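Local coordinates for ribosomal protein L11 methyltransferase (PDB 3GRZ) that probably trimethylates lysine side chains of ribosomal protein L11 with S-adenosyl-L-methionine as methyl donor, this chain being its C-terminal, cofactor-binding portion, at residues 4-9 / 42-47; 27-32 / 78-83. All blocks are in the same frame, centred on the assembly; numbering follows the deposited sequence. Where two conformers were deposited one is given.

From the N terminus, the chain runs through strand 6-9, turns into strand 12-16 and reaches strand 29-33, which together form the small three-stranded sheet; helix 44-57 and, after strand 63-67, helix 73-80 follow. Interaction 1 closes a loop of 32 residues by bringing 42-47 back to strand 6-9. Interaction 2 closes one of 45 residues, setting the end of helix 73-80 against strand 29-33. The segments alternate in sequence, so the loops cross instead of nesting. The centres of the two contacts lie about 14 Å apart, and both outer strands of the small sheet are thereby tied to helices of the methyltransferase domain. Gln28 NE2 and Ser9 O, probably hydrogen-bonded at 3.0 Å, join the two directly.

Interaction 1: 4-9 / 42-47; sequences HVINLS and GNHQTT
The N-terminal turn of helix 44-57, an element of the Rossmann-like methyltransferase domain, packs here against strand 6-9 at the edge of the small sheet, with Ile6 on His44 and Leu8 on Thr47. No hydrogen bond crosses between the segments; the contact rests on van der Waals and CH-pi packing and buries 179 Å² in all. Ile6 lies over one face of the imidazole: CD1 sits 4.3 Å from the His44 ring centroid and only 20° off the ring normal, a CH-pi contact displaced toward the rim. CG2 of the same isoleucine adds a touch at His44 ND1, 4.0 Å away; with chi1 at -51° it is this branch that stands anti to the backbone N, while CG1 carries CD1 over the ring. Gly42 O lies against the opposite face. An alanine at Ile6 would lack CG1, CG2 and CD1, and is likely to leave the imidazole without its aliphatic cover on that face and less restricted in its rotation. Further along, Leu8 crosses Thr47 at about a right angle, its CD1 meeting Thr47 CG2 at 4.0 Å. Leu8 thus packs on a residue predicted to bind S-adenosyl-L-methionine, and the side chain of Thr47 comes within about 4 Å of that of Asn132, another predicted cofactor residue. Asn43 is the N-cap of the helix, its side chain accepting a weak bond from Gln45 N. Its carbonyl oxygen is gripped twice from opposite faces of its plane: Thr47 N donates at 3.1 Å, and Thr47 OG1 reaches Asn43 O at 3.0 Å from 37° above that plane.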
loop_
_atom_site.group_PDB
_atom_site.type_symbol
_atom_site.label_atom_id
_atom_site.label_comp_id
_atom_site.label_asym_id
_atom_site.label_seq_id
_atom_site.Cartn_x
_atom_site.Cartn_y
_atom_site.Cartn_z
ATOM N N HIS B 4 21.878 -4.588 -2.209
ATOM C CA HIS B 4 21.513 -5.109 -0.886
ATOM C C HIS B 4 19.999 -5.380 -0.884
ATOM O O HIS B 4 19.390 -5.532 -1.949
ATOM C CB HIS B 4 21.891 -4.125 0.237
ATOM C CG HIS B 4 22.481 -4.781 1.452
ATOM N ND1 HIS B 4 21.850 -5.800 2.137
ATOM C CD2 HIS B 4 23.642 -4.549 2.113
ATOM C CE1 HIS B 4 22.598 -6.170 3.162
ATOM N NE2 HIS B 4 23.690 -5.428 3.170
ATOM N N VAL B 5 19.404 -5.430 0.306
ATOM C CA VAL B 5 17.968 -5.661 0.472
ATOM C C VAL B 5 17.170 -4.410 0.115
ATOM O O VAL B 5 17.486 -3.309 0.567
ATOM C CB VAL B 5 17.629 -6.084 1.918
ATOM C CG1 VAL B 5 16.207 -6.641 2.013
ATOM C CG2 VAL B 5 18.615 -7.113 2.402
ATOM N N ILE B 6 16.145 -4.587 -0.712
ATOM C CA ILE B 6 15.221 -3.512 -1.038
ATOM C C ILE B 6 13.929 -3.824 -0.294
ATOM O O ILE B 6 13.168 -4.697 -0.705
ATOM C CB ILE B 6 14.955 -3.416 -2.573
ATOM C CG1 ILE B 6 16.262 -3.374 -3.378
ATOM C CG2 ILE B 6 14.044 -2.224 -2.913
ATOM C CD1 ILE B 6 17.189 -2.210 -3.062
ATOM N N ASN B 7 13.708 -3.147 0.831
ATOM C CA ASN B 7 12.434 -3.261 1.548
ATOM C C ASN B 7 11.323 -2.526 0.793
ATOM O O ASN B 7 11.422 -1.326 0.563
ATOM C CB ASN B 7 12.561 -2.695 2.958
ATOM C CG ASN B 7 13.269 -3.630 3.895
ATOM O OD1 ASN B 7 12.899 -4.800 4.032
ATOM N ND2 ASN B 7 14.284 -3.122 4.568
ATOM N N LEU B 8 10.287 -3.246 0.387
ATOM C CA LEU B 8 9.171 -2.610 -0.311
ATOM C C LEU B 8 8.039 -2.283 0.661
ATOM O O LEU B 8 7.492 -1.180 0.644
ATOM C CB LEU B 8 8.660 -3.493 -1.452
ATOM C CG LEU B 8 9.542 -3.608 -2.702
ATOM C CD1 LEU B 8 8.899 -4.553 -3.676
ATOM C CD2 LEU B 8 9.783 -2.263 -3.361
ATOM N N SER B 9 7.709 -3.254 1.507
ATOM C CA SER B 9 6.640 -3.123 2.489
ATOM C C SER B 9 6.893 -4.057 3.660
ATOM O O SER B 9 7.914 -4.754 3.696
ATOM C CB SER B 9 5.283 -3.425 1.839
ATOM O OG SER B 9 5.115 -4.804 1.561
ATOM N N GLY B 42 13.556 -3.434 -11.359
ATOM C CA GLY B 42 14.056 -2.292 -12.119
ATOM C C GLY B 42 14.091 -1.017 -11.295
ATOM O O GLY B 42 14.894 -0.893 -10.366
ATOM N N ASN B 43 13.225 -0.068 -11.652
ATOM C CA ASN B 43 13.022 1.156 -10.878
ATOM C C ASN B 43 12.280 0.823 -9.584
ATOM O O ASN B 43 11.180 0.274 -9.620
ATOM C CB ASN B 43 12.235 2.176 -11.713
ATOM C CG ASN B 43 12.207 3.569 -11.095
ATOM O OD1 ASN B 43 12.168 3.739 -9.877
ATOM N ND2 ASN B 43 12.207 4.581 -11.954
ATOM N N HIS B 44 12.893 1.164 -8.455
ATOM C CA HIS B 44 12.406 0.770 -7.132
ATOM C C HIS B 44 11.124 1.479 -6.720
ATOM O O HIS B 44 10.227 0.837 -6.158
ATOM C CB HIS B 44 13.484 0.980 -6.070
ATOM C CG HIS B 44 14.763 0.261 -6.367
ATOM N ND1 HIS B 44 14.806 -1.080 -6.687
ATOM C CD2 HIS B 44 16.044 0.697 -6.399
ATOM C CE1 HIS B 44 16.059 -1.438 -6.904
ATOM N NE2 HIS B 44 16.831 -0.379 -6.735
ATOM N N GLN B 45 11.047 2.783 -7.004
ATOM C CA GLN B 45 9.840 3.577 -6.773
ATOM C C GLN B 45 8.624 3.002 -7.516
ATOM O O GLN B 45 7.563 2.827 -6.920
ATOM C CB GLN B 45 10.052 5.066 -7.121
ATOM C CG GLN B 45 10.266 5.986 -5.895
ATOM C CD GLN B 45 10.806 7.407 -6.219
ATOM O OE1 GLN B 45 11.250 7.703 -7.343
ATOM N NE2 GLN B 45 10.775 8.287 -5.207
ATOM N N THR B 46 8.782 2.684 -8.794
ATOM C CA THR B 46 7.636 2.249 -9.592
ATOM C C THR B 46 7.216 0.836 -9.218
ATOM O O THR B 46 6.022 0.525 -9.213
ATOM C CB THR B 46 7.890 2.358 -11.111
ATOM O OG1 THR B 46 8.968 1.495 -11.476
ATOM C CG2 THR B 46 8.228 3.803 -11.501
ATOM N N THR B 47 8.203 0.000 -8.873
ATOM C CA THR B 47 7.936 -1.335 -8.362
ATOM C C THR B 47 7.101 -1.248 -7.082
ATOM O O THR B 47 6.110 -1.944 -6.963
ATOM C CB THR B 47 9.259 -2.138 -8.146
ATOM O OG1 THR B 47 9.855 -2.376 -9.419
ATOM C CG2 THR B 47 9.015 -3.479 -7.479
#

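Interaction 2: 27-32 / 78-83; sequences DQEIIR and AHKLGA
Strand 29-33 faces the C-terminal end of helix 73-80, the backbones coming nearest at Glu29 and Lys80, whose CA atoms are 7.8 Å apart; Gly82, at positive phi (99°), is the first residue to leave helical geometry and forms a Schellman motif, with Gly82 N bonded to His79 O and Ala83 N to Ala78 O. Lys80 bridges the gap to the strand. Lys80 NZ donates to Glu29 OE1 at 2.8 Å in a salt bridge, arriving from 46° above the carboxylate plane. The two side chains also touch along their aliphatic parts, Glu29 CG lying 3.6 Å from Lys80 CD. A bend at the end of the lysine, chi4 -56°, turns the ammonium toward its partners. Water 1 accepts from Lys80 NZ at 2.7 Å and donates to Ile30 O, extending the grip of the ammonium to the strand backbone. On the apolar side Ile31 slides past the lysine in the opposite direction, CG1 resting 3.8 Å from Lys80 CD. Ile31 also packs on Ile73, Ile76 and Ala77 of the helix, and its backbone is hydrogen-bonded to strand 12-16. Next in sequence to Lys80, Leu81 packs against Met51 and Ile54 of helix 44-57, while its carbonyl oxygen accepts from Arg10 NE of the second subunit, placing this helix end between the small sheet, helix 44-57 and the dimer partner.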
loop_
_atom_site.group_PDB
_atom_site.type_symbol
_atom_site.label_atom_id
_atom_site.label_comp_id
_atom_site.label_asym_id
_atom_site.label_seq_id
_atom_site.Cartn_x
_atom_site.Cartn_y
_atom_site.Cartn_z
ATOM N N ASP B 27 7.434 -13.628 8.411
ATOM C CA ASP B 27 6.443 -13.692 7.332
ATOM C C ASP B 27 6.566 -12.576 6.281
ATOM O O ASP B 27 5.701 -12.449 5.404
ATOM C CB ASP B 27 5.025 -13.720 7.908
ATOM C CG ASP B 27 4.688 -12.470 8.704
ATOM O OD1 ASP B 27 5.573 -11.956 9.431
ATOM O OD2 ASP B 27 3.529 -12.003 8.599
ATOM N N GLN B 28 7.623 -11.765 6.364
ATOM C CA GLN B 28 7.940 -10.844 5.270
ATOM C C GLN B 28 8.497 -11.666 4.112
ATOM O O GLN B 28 9.537 -12.314 4.247
ATOM C CB GLN B 28 8.947 -9.770 5.687
ATOM C CG GLN B 28 9.230 -8.754 4.575
ATOM C CD GLN B 28 10.308 -7.774 4.933
ATOM O OE1 GLN B 28 11.309 -8.141 5.541
ATOM N NE2 GLN B 28 10.126 -6.515 4.543
ATOM N N GLU B 29 7.779 -11.655 2.995
ATOM C CA GLU B 29 8.166 -12.415 1.810
ATOM C C GLU B 29 9.463 -11.871 1.192
ATOM O O GLU B 29 9.617 -10.660 0.980
ATOM C CB GLU B 29 7.031 -12.389 0.787
ATOM C CG GLU B 29 7.138 -13.432 -0.291
ATOM C CD GLU B 29 6.748 -14.832 0.178
ATOM O OE1 GLU B 29 7.546 -15.765 -0.052
ATOM O OE2 GLU B 29 5.651 -14.997 0.766
ATOM N N ILE B 30 10.403 -12.773 0.923
ATOM C CA ILE B 30 11.668 -12.382 0.305
ATOM C C ILE B 30 11.661 -12.831 -1.146
ATOM O O ILE B 30 11.499 -14.023 -1.442
ATOM C CB ILE B 30 12.886 -12.971 1.060
ATOM C CG1 ILE B 30 12.879 -12.558 2.547
ATOM C CG2 ILE B 30 14.198 -12.580 0.387
ATOM C CD1 ILE B 30 12.714 -11.050 2.834
ATOM N N ILE B 31 11.789 -11.874 -2.057
ATOM C CA ILE B 31 11.839 -12.213 -3.468
ATOM C C ILE B 31 13.280 -12.098 -3.962
ATOM O O ILE B 31 13.867 -11.010 -3.959
ATOM C CB ILE B 31 10.865 -11.366 -4.310
ATOM C CG1 ILE B 31 9.423 -11.666 -3.888
ATOM C CG2 ILE B 31 11.063 -11.637 -5.805
ATOM C CD1 ILE B 31 8.387 -10.864 -4.645
ATOM N N ARG B 32 13.838 -13.247 -4.340
ATOM C CA ARG B 32 15.182 -13.299 -4.899
ATOM C C ARG B 32 15.173 -13.020 -6.400
ATOM O O ARG B 32 14.372 -13.582 -7.154
ATOM C CB ARG B 32 15.847 -14.635 -4.569
ATOM C CG ARG B 32 15.974 -14.846 -3.069
ATOM C CD ARG B 32 16.784 -16.076 -2.690
ATOM N NE ARG B 32 17.100 -16.041 -1.265
ATOM C CZ ARG B 32 18.191 -15.477 -0.753
ATOM N NH1 ARG B 32 18.388 -15.481 0.560
ATOM N NH2 ARG B 32 19.095 -14.918 -1.551
ATOM N N ALA B 78 2.712 -11.302 -7.139
ATOM C CA ALA B 78 1.300 -11.653 -7.240
ATOM C C ALA B 78 1.074 -13.113 -6.869
ATOM O O ALA B 78 0.135 -13.420 -6.132
ATOM C CB ALA B 78 0.766 -11.359 -8.649
ATOM N N HIS B 79 1.950 -14.005 -7.358
ATOM C CA HIS B 79 1.846 -15.448 -7.067
ATOM C C HIS B 79 1.961 -15.693 -5.564
ATOM O O HIS B 79 1.157 -16.425 -4.979
ATOM C CB HIS B 79 2.913 -16.246 -7.840
ATOM C CG HIS B 79 2.806 -17.729 -7.674
ATOM N ND1 HIS B 79 3.330 -18.401 -6.588
ATOM C CD2 HIS B 79 2.242 -18.673 -8.464
ATOM C CE1 HIS B 79 3.082 -19.691 -6.710
ATOM N NE2 HIS B 79 2.427 -19.884 -7.840
ATOM N N LYS B 80 2.960 -15.072 -4.948
ATOM C CA LYS B 80 3.204 -15.235 -3.509
ATOM C C LYS B 80 2.059 -14.664 -2.656
ATOM O O LYS B 80 1.738 -15.204 -1.593
ATOM C CB LYS B 80 4.527 -14.585 -3.129
ATOM C CG LYS B 80 5.729 -15.428 -3.536
ATOM C CD LYS B 80 6.971 -14.578 -3.650
ATOM C CE LYS B 80 8.230 -15.424 -3.750
ATOM N NZ LYS B 80 8.387 -16.372 -2.614
ATOM N N LEU B 81 1.428 -13.601 -3.160
ATOM C CA LEU B 81 0.286 -12.971 -2.487
ATOM C C LEU B 81 -1.035 -13.707 -2.687
ATOM O O LEU B 81 -2.079 -13.234 -2.244
ATOM C CB LEU B 81 0.151 -11.500 -2.895
ATOM C CG LEU B 81 1.246 -10.590 -2.325
ATOM C CD1 LEU B 81 1.158 -9.201 -2.916
ATOM C CD2 LEU B 81 1.213 -10.525 -0.805
ATOM N N GLY B 82 -0.989 -14.851 -3.366
ATOM C CA GLY B 82 -2.123 -15.754 -3.429
ATOM C C GLY B 82 -2.970 -15.651 -4.679
ATOM O O GLY B 82 -4.156 -15.949 -4.624
ATOM N N ALA B 83 -2.382 -15.244 -5.807
ATOM C CA ALA B 83 -3.140 -15.187 -7.061
ATOM C C ALA B 83 -3.719 -16.549 -7.434
ATOM O O ALA B 83 -3.108 -17.585 -7.134
ATOM C CB ALA B 83 -2.289 -14.671 -8.184
HETATM O O HOH W 1 11.067 -16.658 -2.296
#